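Side-chain contacts in sugar kinase (Agrobacterium tumefaciens, PDB 2RBC), which probably transfers a phosphate from ATP to a hydroxyl group of a sugar or related substrate, as ribokinases do: residues Leu99-Glu104 with Gly311-Ala316; Lys146-Thr151 with Pro168-Asp173. All blocks are in the same frame, centred on the assembly; numbering follows the deposited sequence.

Contact 1. Residues Leu99-Glu104 with Gly311-Ala316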
loop_
_atom_site.group_PDB
_atom_site.type_symbol
_atom_site.label_atom_id
_atom_site.label_comp_id
_atom_site.label_asym_id
_atom_site.label_seq_id
_atom_site.Cartn_x
_atom_site.Cartn_y
_atom_site.Cartn_z
ATOM N N LEU A 99 -7.802 4.747 12.815
ATOM C CA LEU A 99 -8.728 5.009 13.911
ATOM C C LEU A 99 -10.182 4.707 13.531
ATOM O O LEU A 99 -10.955 4.134 14.327
ATOM C CB LEU A 99 -8.597 6.448 14.409
ATOM C CG LEU A 99 -7.250 6.816 15.029
ATOM C CD1 LEU A 99 -7.084 8.316 15.219
ATOM C CD2 LEU A 99 -7.003 6.051 16.328
ATOM N N ARG A 100 -10.576 5.130 12.336
ATOM C CA ARG A 100 -11.931 4.916 11.871
ATOM C C ARG A 100 -12.253 3.445 11.696
ATOM O O ARG A 100 -13.296 2.992 12.147
ATOM C CB ARG A 100 -12.190 5.717 10.594
ATOM C CG ARG A 100 -13.456 5.342 9.856
ATOM C CD ARG A 100 -13.773 6.367 8.807
ATOM N NE ARG A 100 -14.405 5.754 7.647
ATOM C CZ ARG A 100 -14.746 6.403 6.517
ATOM N NH1 ARG A 100 -15.298 5.718 5.509
ATOM N NH2 ARG A 100 -14.542 7.719 6.372
ATOM N N ASP A 101 -11.361 2.695 11.078
ATOM C CA ASP A 101 -11.601 1.274 10.865
ATOM C C ASP A 101 -11.712 0.539 12.212
ATOM O O ASP A 101 -12.669 -0.216 12.468
ATOM C CB ASP A 101 -10.489 0.675 9.975
ATOM C CG ASP A 101 -10.718 -0.835 9.646
ATOM O OD1 ASP A 101 -11.810 -1.378 9.913
ATOM O OD2 ASP A 101 -9.824 -1.512 9.134
ATOM N N LEU A 102 -10.736 0.769 13.083
ATOM C CA LEU A 102 -10.748 0.093 14.374
ATOM C C LEU A 102 -12.012 0.424 15.205
ATOM O O LEU A 102 -12.653 -0.472 15.735
ATOM C CB LEU A 102 -9.436 0.351 15.122
ATOM C CG LEU A 102 -8.174 -0.258 14.457
ATOM C CD1 LEU A 102 -6.929 0.131 15.214
ATOM C CD2 LEU A 102 -8.260 -1.807 14.277
ATOM N N SER A 103 -12.429 1.683 15.291
ATOM C CA SER A 103 -13.654 1.939 16.049
ATOM C C SER A 103 -14.912 1.441 15.360
ATOM O O SER A 103 -15.847 1.073 16.036
ATOM C CB SER A 103 -13.821 3.391 16.422
ATOM O OG SER A 103 -13.347 4.159 15.388
ATOM N N GLU A 104 -14.961 1.456 14.032
ATOM C CA GLU A 104 -16.076 0.830 13.337
ATOM C C GLU A 104 -16.077 -0.699 13.477
ATOM O O GLU A 104 -17.092 -1.329 13.257
ATOM C CB GLU A 104 -16.088 1.255 11.864
ATOM C CG GLU A 104 -16.464 2.712 11.711
ATOM C CD GLU A 104 -16.450 3.179 10.252
ATOM O OE1 GLU A 104 -16.148 2.351 9.354
ATOM O OE2 GLU A 104 -16.757 4.374 10.005
ATOM N N GLY A 311 -7.960 -12.690 4.662
ATOM C CA GLY A 311 -8.008 -11.272 4.974
ATOM C C GLY A 311 -7.531 -10.874 6.359
ATOM O O GLY A 311 -8.137 -10.024 6.975
ATOM N N GLY A 312 -6.444 -11.461 6.852
ATOM C CA GLY A 312 -5.929 -11.032 8.141
ATOM C C GLY A 312 -6.860 -11.341 9.292
ATOM O O GLY A 312 -7.317 -12.472 9.433
ATOM N N ARG A 313 -7.185 -10.323 10.083
ATOM C CA ARG A 313 -8.124 -10.478 11.186
ATOM C C ARG A 313 -9.596 -10.637 10.790
ATOM O O ARG A 313 -10.424 -10.986 11.651
ATOM C CB ARG A 313 -7.978 -9.307 12.173
ATOM C CG ARG A 313 -8.336 -7.933 11.641
ATOM C CD ARG A 313 -8.591 -6.925 12.753
ATOM N NE ARG A 313 -8.901 -5.612 12.227
ATOM C CZ ARG A 313 -10.120 -5.180 11.901
ATOM N NH1 ARG A 313 -11.195 -5.937 12.093
ATOM N NH2 ARG A 313 -10.259 -3.983 11.356
ATOM N N ILE A 314 -9.937 -10.426 9.506
ATOM C CA ILE A 314 -11.340 -10.293 9.084
ATOM C C ILE A 314 -12.121 -11.572 9.297
ATOM O O ILE A 314 -13.309 -11.527 9.516
ATOM C CB ILE A 314 -11.482 -9.776 7.615
ATOM C CG1 ILE A 314 -12.800 -9.007 7.452
ATOM C CG2 ILE A 314 -11.359 -10.903 6.592
ATOM C CD1 ILE A 314 -13.042 -7.993 8.587
ATOM N N GLY A 315 -11.435 -12.704 9.295
ATOM C CA GLY A 315 -12.073 -13.980 9.625
ATOM C C GLY A 315 -12.323 -14.287 11.090
ATOM O O GLY A 315 -12.735 -15.412 11.401
ATOM N N ALA A 316 -12.021 -13.355 11.999
ATOM C CA ALA A 316 -12.178 -13.623 13.435
ATOM C C ALA A 316 -13.634 -14.051 13.666
ATOM O O ALA A 316 -14.542 -13.338 13.287
ATOM C CB ALA A 316 -11.825 -12.400 14.267
#

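Contact 2. Residues Lys146-Thr151 with Pro168-Asp173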
loop_
_atom_site.group_PDB
_atom_site.type_symbol
_atom_site.label_atom_id
_atom_site.label_comp_id
_atom_site.label_asym_id
_atom_site.label_seq_id
_atom_site.Cartn_x
_atom_site.Cartn_y
_atom_site.Cartn_z
ATOM N N LYS A 146 7.285 8.829 22.960
ATOM C CA LYS A 146 6.771 9.683 24.000
ATOM C C LYS A 146 6.045 8.840 25.031
ATOM O O LYS A 146 5.484 7.774 24.749
ATOM C CB LYS A 146 5.848 10.722 23.395
ATOM C CG LYS A 146 5.640 11.951 24.219
ATOM C CD LYS A 146 5.315 13.150 23.297
ATOM C CE LYS A 146 4.449 14.238 23.994
ATOM N NZ LYS A 146 4.871 14.539 25.418
ATOM N N LYS A 147 6.078 9.335 26.258
ATOM C CA LYS A 147 5.524 8.595 27.362
ATOM C C LYS A 147 3.999 8.701 27.349
ATOM O O LYS A 147 3.460 9.793 27.257
ATOM C CB LYS A 147 6.124 9.122 28.667
ATOM C CG LYS A 147 7.613 8.768 28.815
ATOM C CD LYS A 147 7.972 8.618 30.296
ATOM C CE LYS A 147 9.482 8.790 30.563
ATOM N NZ LYS A 147 9.841 8.504 32.015
ATOM N N ARG A 148 3.304 7.582 27.411
ATOM C CA ARG A 148 1.852 7.608 27.514
ATOM C C ARG A 148 1.414 7.259 28.944
ATOM O O ARG A 148 1.927 6.319 29.504
ATOM C CB ARG A 148 1.314 6.626 26.522
ATOM C CG ARG A 148 -0.167 6.775 26.287
ATOM C CD ARG A 148 -0.912 5.698 26.927
ATOM N NE ARG A 148 -2.318 5.769 26.568
ATOM C CZ ARG A 148 -3.310 6.033 27.403
ATOM N NH1 ARG A 148 -4.552 6.078 26.954
ATOM N NH2 ARG A 148 -3.097 6.234 28.667
ATOM N N ALA A 149 0.458 7.985 29.521
ATOM C CA ALA A 149 0.112 7.811 30.934
ATOM C C ALA A 149 -0.512 6.465 31.215
ATOM O O ALA A 149 -1.264 5.935 30.418
ATOM C CB ALA A 149 -0.818 8.927 31.425
ATOM N N CYS A 150 -0.192 5.900 32.362
ATOM C CA CYS A 150 -0.726 4.607 32.741
ATOM C C CYS A 150 -0.932 4.558 34.252
ATOM O O CYS A 150 -0.070 4.079 34.990
ATOM C CB CYS A 150 0.222 3.514 32.280
ATOM S SG CYS A 150 -0.371 1.868 32.661
ATOM N N THR A 151 -2.069 5.050 34.716
ATOM C CA THR A 151 -2.295 5.157 36.142
ATOM C C THR A 151 -3.072 3.940 36.637
ATOM O O THR A 151 -3.806 3.314 35.865
ATOM C CB THR A 151 -3.064 6.424 36.446
ATOM O OG1 THR A 151 -4.418 6.278 36.019
ATOM C CG2 THR A 151 -2.424 7.626 35.731
ATOM N N PRO A 168 7.217 -1.300 23.990
ATOM C CA PRO A 168 7.687 -1.955 25.221
ATOM C C PRO A 168 7.640 -1.130 26.480
ATOM O O PRO A 168 7.342 -1.666 27.557
ATOM C CB PRO A 168 9.154 -2.280 24.912
ATOM C CG PRO A 168 9.308 -2.165 23.514
ATOM C CD PRO A 168 8.264 -1.261 22.973
ATOM N N GLU A 169 7.922 0.159 26.395
ATOM C CA GLU A 169 7.914 0.953 27.620
ATOM C C GLU A 169 6.493 1.170 28.158
ATOM O O GLU A 169 6.284 1.191 29.375
ATOM C CB GLU A 169 8.659 2.263 27.418
ATOM C CG GLU A 169 10.136 2.087 27.049
ATOM C CD GLU A 169 10.944 1.262 28.053
ATOM O OE1 GLU A 169 11.758 0.434 27.591
ATOM O OE2 GLU A 169 10.772 1.427 29.293
ATOM N N LEU A 170 5.509 1.312 27.274
ATOM C CA LEU A 170 4.115 1.353 27.727
ATOM C C LEU A 170 3.656 -0.043 28.195
ATOM O O LEU A 170 3.012 -0.175 29.238
ATOM C CB LEU A 170 3.191 1.906 26.643
ATOM C CG LEU A 170 1.691 2.026 27.027
ATOM C CD1 LEU A 170 1.413 2.834 28.350
ATOM C CD2 LEU A 170 0.939 2.611 25.852
ATOM N N ALA A 171 4.020 -1.067 27.422
ATOM C CA ALA A 171 3.668 -2.461 27.727
ATOM C C ALA A 171 4.138 -2.866 29.132
ATOM O O ALA A 171 3.386 -3.470 29.885
ATOM C CB ALA A 171 4.253 -3.380 26.701
ATOM N N LEU A 172 5.371 -2.491 29.480
ATOM C CA LEU A 172 5.919 -2.775 30.800
ATOM C C LEU A 172 5.066 -2.168 31.889
ATOM O O LEU A 172 4.751 -2.808 32.890
ATOM C CB LEU A 172 7.346 -2.235 30.908
ATOM C CG LEU A 172 8.094 -2.546 32.203
ATOM C CD1 LEU A 172 8.140 -4.054 32.500
ATOM C CD2 LEU A 172 9.512 -1.970 32.130
ATOM N N ASP A 173 4.668 -0.930 31.687
ATOM C CA ASP A 173 3.866 -0.222 32.676
ATOM C C ASP A 173 2.490 -0.814 32.825
ATOM O O ASP A 173 1.969 -0.936 33.947
ATOM C CB ASP A 173 3.661 1.216 32.256
ATOM C CG ASP A 173 4.789 2.115 32.650
ATOM O OD1 ASP A 173 5.720 1.669 33.382
ATOM O OD2 ASP A 173 4.734 3.298 32.216
HETATM O O HOH W 1 4.086 4.526 30.254
#

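Contact 1. Residues Leu99-Glu104 with Gly311-Ala316
Arg-313 NH2 has two polar partners, the carboxylate of Asp-101, with which it forms a salt bridge, and the hydroxyl of Ser-105, to which it is hydrogen-bonded. In this ribokinase-type fold the pair Asp-101 and Arg-313 joins helix 93-104 to the loop between helices 292-307 and 319-330. NH2 lies 3.4 Å from both OD2 and OD1 of Asp-101, and its bond to OD1 is weak, bent to 128° at the hydrogen. The two side chains approach from opposite directions. Asp-101 CG lies in the guanidinium plane at its edge, but the carboxylate is twisted 46° from that plane; with the bond so weak, the attraction is probably mainly one of charge.

Both groups have firmer partners on strand 60-66: Asp-101 OD2 accepts from Ala-65 N and Arg-313 NE donates to Ala-65 O, so that the two side chains together satisfy the polar atoms of one residue. Tyr-74 adds a cation-pi contact to the arginine. CG of Arg-313 sits between its own backbone N and carbonyl carbon (chi1 65°), and the chain then runs extended to NE, carrying the guanidinium to the helix. Leu-102 adds a loose van der Waals contact, its CD2 methyl lying oblique to the guanidinium, 4.2 Å from Arg-313 NH2.

Contact 2. Residues Lys146-Thr151 with Pro168-Asp173
Helix 168-180 is the connection of a beta-alpha-beta crossover between the parallel strands 160-163 and 185-189, and its first turns are overlaid by the irregular segment 146-151, which leads to the N-cap of helix 152-155 at Thr-151. On the helix side Leu-170 carries most of the contact. With CG anti to the backbone N (chi1 -179°), it sends both methyls toward the loop: CD2 meets Arg-148 CD at 3.8 Å, and CD1 sits 3.7 Å from Arg-148 O. The arginine contributes aliphatic chain here, its CB and CD passing over the leucine tip. A bend at chi2 (-106°) turns its guanidinium alongside the loop, toward the carbonyl of the next residue, where NH2 donates to Ala-149 O at 2.6 Å. That acceptor lies in the guanidinium plane, while NH1 binds Gly-111 O and Trp-86 makes a cation-pi contact, so the charged end is fixed away from the helix.

Cys-150 extends the apolar patch: CB lies 4.2 Å from Leu-170 CD1, and SG lies 3.9 Å from Asp-173 O and 4.1 Å from Asp-173 CB. A water donates to Arg-148 O and probably links it to the Asp-173 carboxylate, although the modelled separation on the aspartate side is too short to be trusted. Trp-167, just before the helix, also touches Arg-148, whereas Ala-171 and Leu-172 pack on Leu-200 of the neighbouring helix 194-200.

In the fold
The contacts are separate, centres 24 Å and nearest atoms about 11 Å apart, and contact 2 falls in sequence between the segments of contact 1. Both touch strand 82-90 and the loop around 109-112: Leu-102 packs on Leu-85 and Leu-99 on Met-112, while Arg-148 uses Trp-86 and Gly-111. Contact 1 is more central, its centre about 13 Å from the chain centre against 18 Å. Segment 311-316 bonds through Gly-311 N and Gly-312 N to Asp-270 OD2; Asp-270 begins a sequence resembling the DTxGAGD motif that in pfkB kinases forms the anion hole and carries the catalytic base, so contact 1 probably borders the phosphate-transfer region. A 1,2-ethanediol, probably from crystallisation, lies about 4 Å from Arg-148.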